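Local coordinates for protein 2-C-methyl-D-erythritol 4-phosphate cytidylyltransferase (Anaerococcus prevotii, PDB 4KT7) that probably catalyses the transfer of a cytidylyl group from CTP to 2-C-methyl-D-erythritol 4-phosphate, releasing diphosphate, in the DXP (MEP) pathway of isoprenoid synthesis, at residues I135-S140 with V162-P168; E119-T124 with V209-N215; P168-D172 with D192-F197; K8-I13 with Q102-T108. All coordinates share one frame; numbering follows the deposited sequence.

Contact 1. Residues I135-S140 with V162-P168; sequences ITATKS and VYNIQTP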
loop_
_atom_site.group_PDB
_atom_site.type_symbol
_atom_site.label_atom_id
_atom_site.label_comp_id
_atom_site.label_asym_id
_atom_site.label_seq_id
_atom_site.Cartn_x
_atom_site.Cartn_y
_atom_site.Cartn_z
ATOM N N ILE A 135 -3.107 13.048 12.129
ATOM C CA ILE A 135 -3.554 11.941 11.270
ATOM C C ILE A 135 -2.798 10.681 11.620
ATOM O O ILE A 135 -1.720 10.757 12.206
ATOM C CB ILE A 135 -3.323 12.241 9.778
ATOM C CG1 ILE A 135 -1.821 12.327 9.471
ATOM C CG2 ILE A 135 -3.988 13.552 9.402
ATOM C CD1 ILE A 135 -1.523 12.583 7.987
ATOM N N THR A 136 -3.362 9.515 11.292
ATOM C CA THR A 136 -2.668 8.245 11.530
ATOM C C THR A 136 -2.099 7.789 10.180
ATOM O O THR A 136 -2.752 7.964 9.159
ATOM C CB THR A 136 -3.625 7.173 12.078
ATOM O OG1 THR A 136 -4.845 7.231 11.333
ATOM C CG2 THR A 136 -3.934 7.434 13.527
ATOM N N ALA A 137 -0.901 7.207 10.169
ATOM C CA ALA A 137 -0.263 6.811 8.910
ATOM C C ALA A 137 0.775 5.743 9.203
ATOM O O ALA A 137 1.202 5.603 10.353
ATOM C CB ALA A 137 0.389 8.043 8.224
ATOM N N THR A 138 1.166 4.978 8.173
ATOM C CA THR A 138 2.162 3.915 8.352
ATOM C C THR A 138 3.231 4.014 7.280
ATOM O O THR A 138 2.922 4.319 6.117
ATOM C CB THR A 138 1.560 2.503 8.277
ATOM O OG1 THR A 138 0.803 2.360 7.063
ATOM C CG2 THR A 138 0.688 2.194 9.517
ATOM N N LYS A 139 4.482 3.759 7.665
ATOM C CA LYS A 139 5.567 3.826 6.705
ATOM C C LYS A 139 5.268 2.838 5.590
ATOM O O LYS A 139 4.857 1.701 5.853
ATOM C CB LYS A 139 6.914 3.498 7.337
ATOM C CG LYS A 139 8.068 3.672 6.352
ATOM C CD LYS A 139 9.408 3.335 7.005
ATOM C CE LYS A 139 9.892 4.498 7.866
ATOM N NZ LYS A 139 10.955 4.041 8.805
ATOM N N SER A 140 5.424 3.274 4.347
ATOM C CA SER A 140 5.068 2.404 3.238
ATOM C C SER A 140 6.053 1.260 3.169
ATOM O O SER A 140 7.280 1.471 3.138
ATOM C CB SER A 140 5.055 3.169 1.908
ATOM O OG SER A 140 4.855 2.258 0.838
ATOM N N VAL A 162 8.147 8.149 3.568
ATOM C CA VAL A 162 6.972 7.843 2.750
ATOM C C VAL A 162 5.923 7.048 3.555
ATOM O O VAL A 162 6.169 5.912 3.939
ATOM C CB VAL A 162 7.360 7.018 1.488
ATOM C CG1 VAL A 162 6.126 6.745 0.650
ATOM C CG2 VAL A 162 8.448 7.751 0.650
ATOM N N TYR A 163 4.769 7.657 3.815
ATOM C CA TYR A 163 3.717 7.035 4.625
ATOM C C TYR A 163 2.368 6.954 3.929
ATOM O O TYR A 163 1.974 7.862 3.203
ATOM C CB TYR A 163 3.518 7.797 5.940
ATOM C CG TYR A 163 4.587 7.564 6.974
ATOM C CD1 TYR A 163 5.927 7.837 6.702
ATOM C CD2 TYR A 163 4.265 7.083 8.231
ATOM C CE1 TYR A 163 6.916 7.621 7.657
ATOM C CE2 TYR A 163 5.244 6.873 9.197
ATOM C CZ TYR A 163 6.561 7.150 8.907
ATOM O OH TYR A 163 7.513 6.952 9.876
ATOM N N ASN A 164 1.654 5.860 4.173
ATOM C CA ASN A 164 0.300 5.693 3.672
ATOM C C ASN A 164 -0.653 6.084 4.781
ATOM O O ASN A 164 -0.542 5.549 5.879
ATOM C CB ASN A 164 0.053 4.222 3.324
ATOM C CG ASN A 164 0.999 3.708 2.251
ATOM O OD1 ASN A 164 1.757 2.751 2.463
ATOM N ND2 ASN A 164 0.948 4.328 1.089
ATOM N N ILE A 165 -1.600 6.978 4.516
ATOM C CA ILE A 165 -2.513 7.396 5.572
ATOM C C ILE A 165 -3.618 6.395 5.828
ATOM O O ILE A 165 -3.987 5.603 4.963
ATOM C CB ILE A 165 -3.151 8.778 5.295
ATOM C CG1 ILE A 165 -4.160 8.684 4.152
ATOM C CG2 ILE A 165 -2.059 9.801 4.991
ATOM C CD1 ILE A 165 -4.897 9.974 3.886
ATOM N N GLN A 166 -4.162 6.433 7.038
ATOM C CA GLN A 166 -5.348 5.658 7.331
ATOM C C GLN A 166 -6.282 6.561 8.139
ATOM O O GLN A 166 -6.233 7.785 8.010
ATOM C CB GLN A 166 -4.979 4.348 8.064
ATOM C CG GLN A 166 -3.925 4.472 9.202
ATOM C CD GLN A 166 -3.549 3.125 9.817
ATOM O OE1 GLN A 166 -3.680 2.917 11.034
ATOM N NE2 GLN A 166 -3.071 2.202 8.979
ATOM N N THR A 167 -7.151 5.978 8.947
ATOM C CA THR A 167 -7.916 6.780 9.899
ATOM C C THR A 167 -7.864 6.009 11.207
ATOM O O THR A 167 -7.663 4.797 11.185
ATOM C CB THR A 167 -9.365 7.026 9.435
ATOM O OG1 THR A 167 -10.154 5.856 9.668
ATOM C CG2 THR A 167 -9.422 7.417 7.956
ATOM N N PRO A 168 -8.071 6.676 12.353
ATOM C CA PRO A 168 -8.614 8.029 12.567
ATOM C C PRO A 168 -7.692 9.200 12.237
ATOM O O PRO A 168 -6.475 9.057 12.027
ATOM C CB PRO A 168 -8.919 8.042 14.066
ATOM C CG PRO A 168 -7.881 7.139 14.642
ATOM C CD PRO A 168 -7.770 6.001 13.631
HETATM O O HOH W 1 1.673 1.290 4.617
HETATM O O HOH W 2 -1.597 3.199 6.718
HETATM O O HOH W 3 2.239 3.176 -1.294
#
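Thr136 holds OG1 between its own N and carbonyl carbon (chi1 44°), which aims the hydroxyl at Pro168 O, while Tyr163 has CG anti to its carbonyl carbon (chi1 -75°) and lays its ring over the backbone of Lys139. Strands 135-139 and 162-166 form an antiparallel pair at the base of the beta arm through which IspD enzymes dimerise. Thr138 and Asn164 are its hydrogen-bonded pair, with Thr138 N to Asn164 O 2.9 Å and the return bond from Asn164 N to Thr138 O 2.8 Å; Gln166 N to Thr136 O and Ser140 N to Val162 O continue the pattern on either side. Past Gln166 the chain turns a corner into a cis peptide before Pro168, whose O takes the Thr136 OG1 hydroxyl in its carbonyl plane, on a lone pair, at a short 2.5 Å.

The Tyr163 ring carries Lys139 over one face, CB lying 4.1 Å from the ring centroid in a CH-pi contact, and meets Ala137 C at its edge. A serine in place of Tyr163 would probably leave Lys139 CB and the adjoining backbone without this cover and open a gap beside Ile147 of the second subunit. Residues 162-164 also pair with a strand of that subunit, carrying the sheet across the interface. On the Thr138-Asn164 face two waters join the strands through Thr138 OG1. One donates to Asn164 OD1 at 2.6 Å; the other donates to Asn164 O and accepts from Gln166 NE2, 2.9 Å away, which also bonds Glu212 O.

Contact 2. Residues E119-T124 with V209-N215; sequences ELFLKT and VHGEYSN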
loop_
_atom_site.group_PDB
_atom_site.type_symbol
_atom_site.label_atom_id
_atom_site.label_comp_id
_atom_site.label_asym_id
_atom_site.label_seq_id
_atom_site.Cartn_x
_atom_site.Cartn_y
_atom_site.Cartn_z
ATOM N N GLU A 119 -6.331 1.689 21.481
ATOM C CA GLU A 119 -5.095 2.431 21.723
ATOM C C GLU A 119 -4.769 3.429 20.614
ATOM O O GLU A 119 -4.214 4.500 20.871
ATOM C CB GLU A 119 -3.927 1.463 21.896
ATOM C CG GLU A 119 -2.653 2.110 22.373
ATOM C CD GLU A 119 -1.411 1.327 21.976
ATOM O OE1 GLU A 119 -1.415 0.688 20.896
ATOM O OE2 GLU A 119 -0.423 1.358 22.744
ATOM N N LEU A 120 -5.111 3.093 19.374
ATOM C CA LEU A 120 -4.848 3.996 18.269
ATOM C C LEU A 120 -5.724 5.235 18.366
ATOM O O LEU A 120 -5.281 6.354 18.058
ATOM C CB LEU A 120 -5.088 3.288 16.935
ATOM C CG LEU A 120 -4.786 4.097 15.683
ATOM C CD1 LEU A 120 -3.328 4.519 15.686
ATOM C CD2 LEU A 120 -5.122 3.299 14.411
ATOM N N PHE A 121 -6.979 5.044 18.769
ATOM C CA PHE A 121 -7.864 6.190 18.992
ATOM C C PHE A 121 -7.384 7.078 20.132
ATOM O O PHE A 121 -7.431 8.302 20.027
ATOM C CB PHE A 121 -9.291 5.723 19.280
ATOM C CG PHE A 121 -9.985 5.142 18.073
ATOM C CD1 PHE A 121 -10.573 5.971 17.132
ATOM C CD2 PHE A 121 -10.048 3.765 17.886
ATOM C CE1 PHE A 121 -11.227 5.433 16.010
ATOM C CE2 PHE A 121 -10.688 3.229 16.778
ATOM C CZ PHE A 121 -11.276 4.069 15.841
ATOM N N LEU A 122 -6.938 6.462 21.225
ATOM C CA LEU A 122 -6.393 7.217 22.356
ATOM C C LEU A 122 -5.132 7.982 21.959
ATOM O O LEU A 122 -4.948 9.139 22.350
ATOM C CB LEU A 122 -6.079 6.277 23.518
ATOM C CG LEU A 122 -7.287 5.608 24.190
ATOM C CD1 LEU A 122 -6.859 4.648 25.305
ATOM C CD2 LEU A 122 -8.228 6.669 24.743
ATOM N N LYS A 123 -4.263 7.351 21.170
ATOM C CA LYS A 123 -3.040 8.016 20.720
ATOM C C LYS A 123 -3.358 9.207 19.842
ATOM O O LYS A 123 -2.684 10.244 19.911
ATOM C CB LYS A 123 -2.145 7.040 19.955
ATOM C CG LYS A 123 -1.395 6.064 20.866
ATOM C CD LYS A 123 -1.006 4.795 20.093
ATOM C CE LYS A 123 -0.096 5.119 18.915
ATOM N NZ LYS A 123 0.141 3.950 17.994
ATOM N N THR A 124 -4.371 9.054 18.996
ATOM C CA THR A 124 -4.785 10.145 18.120
ATOM C C THR A 124 -5.352 11.287 18.961
ATOM O O THR A 124 -5.022 12.451 18.742
ATOM C CB THR A 124 -5.840 9.654 17.121
ATOM O OG1 THR A 124 -5.319 8.520 16.433
ATOM C CG2 THR A 124 -6.178 10.732 16.109
ATOM N N VAL A 209 0.591 10.279 13.686
ATOM C CA VAL A 209 0.669 9.229 14.692
ATOM C C VAL A 209 0.850 7.911 13.951
ATOM O O VAL A 209 0.158 7.667 12.956
ATOM C CB VAL A 209 -0.638 9.187 15.510
ATOM C CG1 VAL A 209 -0.825 7.845 16.196
ATOM C CG2 VAL A 209 -0.668 10.358 16.510
ATOM N N HIS A 210 1.779 7.073 14.409
ATOM C CA HIS A 210 1.956 5.746 13.815
ATOM C C HIS A 210 0.662 4.944 13.890
ATOM O O HIS A 210 0.095 4.735 14.974
ATOM C CB HIS A 210 3.079 4.964 14.503
ATOM C CG HIS A 210 4.448 5.508 14.232
ATOM N ND1 HIS A 210 5.056 5.411 12.997
ATOM C CD2 HIS A 210 5.333 6.141 15.041
ATOM C CE1 HIS A 210 6.253 5.972 13.055
ATOM N NE2 HIS A 210 6.445 6.421 14.282
ATOM N N GLY A 211 0.193 4.498 12.730
ATOM C CA GLY A 211 -0.998 3.681 12.661
ATOM C C GLY A 211 -0.670 2.201 12.736
ATOM O O GLY A 211 0.413 1.793 13.181
ATOM N N GLU A 212 -1.613 1.388 12.296
ATOM C CA GLU A 212 -1.473 -0.045 12.389
ATOM C C GLU A 212 -1.576 -0.633 10.995
ATOM O O GLU A 212 -2.440 -0.232 10.226
ATOM C CB GLU A 212 -2.545 -0.602 13.338
ATOM C CG GLU A 212 -2.233 -0.288 14.815
ATOM C CD GLU A 212 -3.445 -0.354 15.748
ATOM O OE1 GLU A 212 -4.574 -0.633 15.275
ATOM O OE2 GLU A 212 -3.266 -0.098 16.963
ATOM N N TYR A 213 -0.680 -1.563 10.660
ATOM C CA TYR A 213 -0.723 -2.181 9.343
ATOM C C TYR A 213 -1.991 -3.015 9.207
ATOM O O TYR A 213 -2.541 -3.147 8.120
ATOM C CB TYR A 213 0.543 -3.014 9.067
ATOM C CG TYR A 213 1.748 -2.140 8.790
ATOM C CD1 TYR A 213 1.864 -1.454 7.590
ATOM C CD2 TYR A 213 2.761 -1.987 9.739
ATOM C CE1 TYR A 213 2.961 -0.624 7.333
ATOM C CE2 TYR A 213 3.864 -1.160 9.492
ATOM C CZ TYR A 213 3.960 -0.492 8.284
ATOM O OH TYR A 213 5.047 0.313 8.037
ATOM N N SER A 214 -2.455 -3.557 10.327
ATOM C CA SER A 214 -3.693 -4.330 10.349
ATOM C C SER A 214 -4.956 -3.485 10.124
ATOM O O SER A 214 -6.017 -4.031 9.845
ATOM C CB SER A 214 -3.815 -5.083 11.679
ATOM O OG SER A 214 -3.663 -4.184 12.773
ATOM N N ASN A 215 -4.844 -2.165 10.249
ATOM C CA ASN A 215 -6.015 -1.275 10.170
ATOM C C ASN A 215 -6.437 -1.006 8.713
ATOM O O ASN A 215 -6.444 0.139 8.242
ATOM C CB ASN A 215 -5.710 0.029 10.904
ATOM C CG ASN A 215 -6.921 0.937 11.046
ATOM O OD1 ASN A 215 -8.079 0.484 10.992
ATOM N ND2 ASN A 215 -6.656 2.238 11.250
HETATM O O HOH W 4 -1.355 1.569 17.892
#
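Leu120 and Lys123, one turn apart on helix 118-127, meet the end of strand 206-210, where this helix packs on the large mixed sheet and the chain leaves it for a type I turn, Glu212 to Asn215. In the apolar part Leu120, with CG anti to N (chi1 -177°), reaches across the loop: CD1 lies 3.5 Å from His210 O and 4.2 Å from Val209 CG1, while CD2 packs against Asn215 ND2, whose bonds go to Thr167 O and Gln166 OE1. Val209 CG1 also packs on Lys123, 3.9 Å from CE. Leu120 and Thr124 also pack on Thr136 and Pro168 of the sheet.

The polar part begins with Lys123 NZ, which donates to His210 O at 3.1 Å, tilted 19° from the carbonyl plane. NZ also gives a 2.8 Å bond to a water that sits close to Glu119 OE1 and Glu212 OE2. Glu212 OE2 has a firmer partner in Ser117 OG, which also receives Leu120 N. Within the helix, Thr124 OG1 turns back to Leu120 O at 2.7 Å, on the opposite face of that carbonyl from Thr124 N.

An alanine in place of Lys123 would probably leave His210 O without this donor and take away the CE that covers Val209 CG1. Glu119 OE1 and Glu212 OE2 are 4.4 Å apart, so the nearby ammonium and its water probably ease the repulsion between two carboxylates.

Contact 3. Residues P168-D172 with D192-F197; sequences PQAFD and DDSQLF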
loop_
_atom_site.group_PDB
_atom_site.type_symbol
_atom_site.label_atom_id
_atom_site.label_comp_id
_atom_site.label_asym_id
_atom_site.label_seq_id
_atom_site.Cartn_x
_atom_site.Cartn_y
_atom_site.Cartn_z
ATOM N N PRO A 168 -8.071 6.676 12.353
ATOM C CA PRO A 168 -8.614 8.029 12.567
ATOM C C PRO A 168 -7.692 9.200 12.237
ATOM O O PRO A 168 -6.475 9.057 12.027
ATOM C CB PRO A 168 -8.919 8.042 14.066
ATOM C CG PRO A 168 -7.881 7.139 14.642
ATOM C CD PRO A 168 -7.770 6.001 13.631
ATOM N N GLN A 169 -8.327 10.364 12.154
ATOM C CA GLN A 169 -7.671 11.651 12.066
ATOM C C GLN A 169 -8.424 12.490 13.096
ATOM O O GLN A 169 -9.539 12.134 13.454
ATOM C CB GLN A 169 -7.880 12.243 10.667
ATOM C CG GLN A 169 -7.276 11.435 9.530
ATOM C CD GLN A 169 -7.292 12.204 8.215
ATOM O OE1 GLN A 169 -8.124 13.091 8.007
ATOM N NE2 GLN A 169 -6.358 11.886 7.337
ATOM N N ALA A 170 -7.848 13.585 13.581
ATOM C CA ALA A 170 -8.603 14.442 14.502
ATOM C C ALA A 170 -8.114 15.889 14.452
ATOM O O ALA A 170 -6.962 16.142 14.091
ATOM C CB ALA A 170 -8.518 13.886 15.940
ATOM N N PHE A 171 -8.990 16.830 14.820
ATOM C CA PHE A 171 -8.728 18.268 14.635
ATOM C C PHE A 171 -9.397 19.097 15.706
ATOM O O PHE A 171 -10.372 18.650 16.323
ATOM C CB PHE A 171 -9.290 18.753 13.282
ATOM C CG PHE A 171 -8.929 17.878 12.144
ATOM C CD1 PHE A 171 -7.747 18.076 11.445
ATOM C CD2 PHE A 171 -9.744 16.818 11.795
ATOM C CE1 PHE A 171 -7.397 17.226 10.410
ATOM C CE2 PHE A 171 -9.398 15.975 10.745
ATOM C CZ PHE A 171 -8.220 16.179 10.070
ATOM N N ASP A 172 -8.873 20.308 15.894
ATOM C CA ASP A 172 -9.588 21.414 16.540
ATOM C C ASP A 172 -10.893 21.596 15.769
ATOM O O ASP A 172 -10.883 21.697 14.534
ATOM C CB ASP A 172 -8.714 22.685 16.479
ATOM C CG ASP A 172 -9.361 23.892 17.151
ATOM O OD1 ASP A 172 -10.189 24.559 16.503
ATOM O OD2 ASP A 172 -9.028 24.207 18.310
ATOM N N ASP A 192 -7.739 13.905 1.374
ATOM C CA ASP A 192 -8.280 13.664 2.708
ATOM C C ASP A 192 -8.418 14.994 3.416
ATOM O O ASP A 192 -7.951 16.016 2.900
ATOM C CB ASP A 192 -7.346 12.760 3.508
ATOM C CG ASP A 192 -6.067 13.464 3.908
ATOM O OD1 ASP A 192 -5.260 13.815 3.005
ATOM O OD2 ASP A 192 -5.850 13.664 5.125
ATOM N N ASP A 193 -9.040 14.995 4.594
ATOM C CA ASP A 193 -9.329 16.262 5.262
ATOM C C ASP A 193 -8.070 17.018 5.640
ATOM O O ASP A 193 -8.078 18.245 5.670
ATOM C CB ASP A 193 -10.179 16.064 6.523
ATOM C CG ASP A 193 -11.525 15.441 6.234
ATOM O OD1 ASP A 193 -12.084 15.692 5.143
ATOM O OD2 ASP A 193 -12.037 14.709 7.112
ATOM N N SER A 194 -6.991 16.306 5.962
ATOM C CA SER A 194 -5.798 17.017 6.424
ATOM C C SER A 194 -5.108 17.773 5.297
ATOM O O SER A 194 -4.336 18.694 5.560
ATOM C CB SER A 194 -4.800 16.085 7.119
ATOM O OG SER A 194 -4.107 15.292 6.169
ATOM N N GLN A 195 -5.396 17.418 4.044
ATOM C CA GLN A 195 -4.798 18.155 2.922
ATOM C C GLN A 195 -5.401 19.559 2.837
ATOM O O GLN A 195 -4.831 20.462 2.203
ATOM C CB GLN A 195 -4.957 17.412 1.586
ATOM C CG GLN A 195 -4.110 18.029 0.453
ATOM C CD GLN A 195 -4.247 17.290 -0.859
ATOM O OE1 GLN A 195 -5.272 16.659 -1.124
ATOM N NE2 GLN A 195 -3.207 17.361 -1.691
ATOM N N LEU A 196 -6.539 19.761 3.503
ATOM C CA LEU A 196 -7.128 21.098 3.558
ATOM C C LEU A 196 -6.102 22.094 4.104
ATOM O O LEU A 196 -6.074 23.262 3.715
ATOM C CB LEU A 196 -8.397 21.095 4.414
ATOM C CG LEU A 196 -9.602 20.375 3.786
ATOM C CD1 LEU A 196 -10.802 20.397 4.741
ATOM C CD2 LEU A 196 -9.986 21.019 2.467
ATOM N N PHE A 197 -5.222 21.614 4.974
ATOM C CA PHE A 197 -4.242 22.487 5.591
ATOM C C PHE A 197 -3.233 23.014 4.597
ATOM O O PHE A 197 -2.716 24.120 4.761
ATOM C CB PHE A 197 -3.582 21.790 6.780
ATOM C CG PHE A 197 -4.473 21.730 7.980
ATOM C CD1 PHE A 197 -5.578 20.887 7.997
ATOM C CD2 PHE A 197 -4.231 22.534 9.079
ATOM C CE1 PHE A 197 -6.420 20.856 9.098
ATOM C CE2 PHE A 197 -5.069 22.492 10.182
ATOM C CZ PHE A 197 -6.170 21.657 10.178
HETATM O O HOH W 5 -9.903 12.603 5.776
#
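Gln169 and Phe171, on the same side of strand 168-172, face the turn that leads into helix 196-199. The amide of Gln169 and the carboxylate of Asp192 meet with their planes 73° apart. NE2 gives a fairly straight bond of 2.9 Å to Asp192 OD2; the oxygen lies in the amide plane, but the amide reaches it on its anti side, somewhat out of the carboxylate plane. Two more donors grip the same oxygen. Ser194 OG donates to the syn lone pair of OD2 at 2.6 Å, and Ser194 N comes from above the carboxylate at 3.0 Å, closing an Asx turn. Asp192 CG sits between N and the carbonyl carbon (chi1 71°), which folds the carboxylate back over the turn for these bonds. The three bonds probably stabilise the buried negative charge, and Asp192 OD1 forms a salt bridge with Lys145 of the second subunit.

The other end of the Gln169 amide is fixed too: a water donates to OE1 at 2.9 Å and accepts from Asp193 N at 2.8 Å. OE1 also lies in the plane of the Phe171 ring, at its edge. Phe171 and Phe197 run past each other in opposite directions, with Phe171 CD1 3.9 Å from Phe197 CE1, while Phe171 CZ touches Asp193 CB at 4.1 Å. The Asp193 carboxylate turns elsewhere, to Arg88 and Tyr180.

Strand 168-172 lies between strands 105-110 and 133-139 in the large mixed sheet; Pro168 and Ala170 pack on helix 118-127, Gln169 and Phe171 on the 192-197 turn, and Asp172 N-caps helix 173-184.

Contact 4. Residues K8-I13 with Q102-T108; sequences KFISAI and QSELVLT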
loop_
_atom_site.group_PDB
_atom_site.type_symbol
_atom_site.label_atom_id
_atom_site.label_comp_id
_atom_site.label_asym_id
_atom_site.label_seq_id
_atom_site.Cartn_x
_atom_site.Cartn_y
_atom_site.Cartn_z
ATOM N N LYS A 8 -11.897 19.530 27.339
ATOM C CA LYS A 8 -12.667 19.856 26.139
ATOM C C LYS A 8 -13.527 18.686 25.702
ATOM O O LYS A 8 -13.079 17.538 25.720
ATOM C CB LYS A 8 -11.742 20.258 24.987
ATOM C CG LYS A 8 -11.020 21.590 25.166
ATOM C CD LYS A 8 -9.885 21.685 24.151
ATOM C CE LYS A 8 -9.364 23.100 24.015
ATOM N NZ LYS A 8 -8.273 23.142 23.009
ATOM N N PHE A 9 -14.754 18.997 25.290
ATOM C CA PHE A 9 -15.717 18.029 24.775
ATOM C C PHE A 9 -15.208 17.468 23.445
ATOM O O PHE A 9 -14.887 18.238 22.531
ATOM C CB PHE A 9 -17.036 18.773 24.562
ATOM C CG PHE A 9 -18.218 17.897 24.266
ATOM C CD1 PHE A 9 -18.372 17.305 23.030
ATOM C CD2 PHE A 9 -19.225 17.738 25.210
ATOM C CE1 PHE A 9 -19.481 16.528 22.755
ATOM C CE2 PHE A 9 -20.346 16.963 24.931
ATOM C CZ PHE A 9 -20.467 16.362 23.705
ATOM N N ILE A 10 -15.153 16.138 23.332
ATOM C CA ILE A 10 -14.650 15.475 22.121
ATOM C C ILE A 10 -15.789 14.771 21.379
ATOM O O ILE A 10 -16.565 14.018 21.983
ATOM C CB ILE A 10 -13.537 14.430 22.456
ATOM C CG1 ILE A 10 -12.385 15.092 23.227
ATOM C CG2 ILE A 10 -13.028 13.745 21.176
ATOM C CD1 ILE A 10 -11.296 14.123 23.710
ATOM N N SER A 11 -15.909 15.032 20.075
ATOM C CA SER A 11 -16.905 14.335 19.248
ATOM C C SER A 11 -16.205 13.395 18.279
ATOM O O SER A 11 -15.086 13.675 17.846
ATOM C CB SER A 11 -17.722 15.326 18.420
ATOM O OG SER A 11 -18.337 16.293 19.245
ATOM N N ALA A 12 -16.856 12.278 17.939
ATOM C CA ALA A 12 -16.343 11.405 16.882
ATOM C C ALA A 12 -17.383 11.292 15.787
ATOM O O ALA A 12 -18.582 11.157 16.070
ATOM C CB ALA A 12 -15.975 10.029 17.421
ATOM N N ILE A 13 -16.911 11.382 14.545
ATOM C CA ILE A 13 -17.730 11.226 13.361
ATOM C C ILE A 13 -17.270 9.948 12.658
ATOM O O ILE A 13 -16.134 9.877 12.192
ATOM C CB ILE A 13 -17.529 12.433 12.404
ATOM C CG1 ILE A 13 -18.063 13.719 13.045
ATOM C CG2 ILE A 13 -18.213 12.194 11.070
ATOM C CD1 ILE A 13 -17.825 14.978 12.201
ATOM N N GLN A 102 -21.194 22.235 22.217
ATOM C CA GLN A 102 -20.054 22.272 23.131
ATOM C C GLN A 102 -18.798 21.625 22.524
ATOM O O GLN A 102 -17.698 21.772 23.057
ATOM C CB GLN A 102 -20.438 21.590 24.452
ATOM C CG GLN A 102 -19.358 21.594 25.523
ATOM C CD GLN A 102 -19.829 20.966 26.823
ATOM O OE1 GLN A 102 -21.033 20.825 27.056
ATOM N NE2 GLN A 102 -18.881 20.587 27.678
ATOM N N SER A 103 -18.946 20.943 21.391
ATOM C CA SER A 103 -17.810 20.209 20.824
ATOM C C SER A 103 -16.599 21.106 20.495
ATOM O O SER A 103 -16.713 22.068 19.730
ATOM C CB SER A 103 -18.243 19.463 19.567
ATOM O OG SER A 103 -17.145 18.710 19.070
ATOM N N GLU A 104 -15.434 20.810 21.069
ATOM C CA GLU A 104 -14.245 21.592 20.725
ATOM C C GLU A 104 -13.207 20.800 19.949
ATOM O O GLU A 104 -12.279 21.383 19.383
ATOM C CB GLU A 104 -13.589 22.182 21.970
ATOM C CG GLU A 104 -14.408 23.245 22.673
ATOM C CD GLU A 104 -13.532 24.323 23.280
ATOM O OE1 GLU A 104 -12.967 25.130 22.505
ATOM O OE2 GLU A 104 -13.397 24.352 24.524
ATOM N N LEU A 105 -13.337 19.478 19.958
ATOM C CA LEU A 105 -12.392 18.598 19.254
ATOM C C LEU A 105 -13.165 17.533 18.494
ATOM O O LEU A 105 -14.164 17.031 18.999
ATOM C CB LEU A 105 -11.447 17.925 20.257
ATOM C CG LEU A 105 -10.568 18.838 21.108
ATOM C CD1 LEU A 105 -9.931 18.070 22.270
ATOM C CD2 LEU A 105 -9.496 19.516 20.258
ATOM N N VAL A 106 -12.732 17.184 17.283
ATOM C CA VAL A 106 -13.458 16.173 16.517
ATOM C C VAL A 106 -12.504 15.144 15.940
ATOM O O VAL A 106 -11.480 15.493 15.337
ATOM C CB VAL A 106 -14.339 16.787 15.397
ATOM C CG1 VAL A 106 -13.550 17.749 14.549
ATOM C CG2 VAL A 106 -14.957 15.695 14.520
ATOM N N LEU A 107 -12.824 13.876 16.176
ATOM C CA LEU A 107 -12.102 12.764 15.576
ATOM C C LEU A 107 -12.984 12.164 14.476
ATOM O O LEU A 107 -14.197 12.019 14.643
ATOM C CB LEU A 107 -11.783 11.722 16.667
ATOM C CG LEU A 107 -11.175 10.365 16.293
ATOM C CD1 LEU A 107 -10.235 9.899 17.412
ATOM C CD2 LEU A 107 -12.263 9.318 16.058
ATOM N N THR A 108 -12.387 11.829 13.337
ATOM C CA THR A 108 -13.144 11.212 12.256
ATOM C C THR A 108 -12.584 9.818 12.040
ATOM O O THR A 108 -11.400 9.597 12.280
ATOM C CB THR A 108 -13.021 12.018 10.956
ATOM O OG1 THR A 108 -11.639 12.054 10.544
ATOM C CG2 THR A 108 -13.491 13.436 11.195
HETATM O O HOH W 6 -10.015 23.394 20.626
#
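Lys8 lies across Glu104 and Leu105 where two neighbouring parallel strands begin, 10-16 and 105-110 of the Rossmann-like sheet of this GT-A type nucleotidyltransferase. Its CB touches Leu105 CD1 at 3.9 Å and Glu104 CB close by. CG, anti to the carbonyl carbon (chi1 -69°), passes 3.7 Å from Glu104 OE2, and CD meets the same Leu105 methyl again. The extended chain then carries NZ to a water at 3.0 Å, which lies near Glu104 O.

Phe9 crosses Gln102 at about a right angle, with CD2 3.7 Å from Gln102 CD and CD1 near Ser103 CA, and its O accepts from both Glu104 N and Leu105 N. Backbone bonds such as Ser11 N to Leu105 O then hold the strands in parallel register. Ile10 and Ala12 pack beside Leu105 and Leu107 on the face covered by helix 118-127, while Ile13 CD1 rests on Val106 CG2 at 3.8 Å on the other.

Near the start of the pairing, Ser103 OG donates to Ser11 OG at 2.7 Å, whose own hydroxyl is then available for Glu55 OE2; this relay probably lowers the cost of burying these polar groups.

In the fold
All four contacts reach the large mixed sheet. Contacts 1 and 3 share Pro168, where the chain turns from strand 162-166 into strand 168-172; the latter joins contact 4 through Gln169 O to Thr108 N and Phe171 N to Val106 O, both 2.9 Å. Contact 2 meets contact 1 through Tyr213 OH and Lys139 O, 2.6 Å apart, and Asn215 ND2 and Thr167 O, 2.8 Å apart. Contacts 1 and 3 both touch the second subunit. A bound sodium ion lies about 13 Å from the Ile135 side chain and about 12 Å from that of Phe197. Strand 10-16 of contact 4 leads toward the loop that, as in IspD relatives, probably binds CTP.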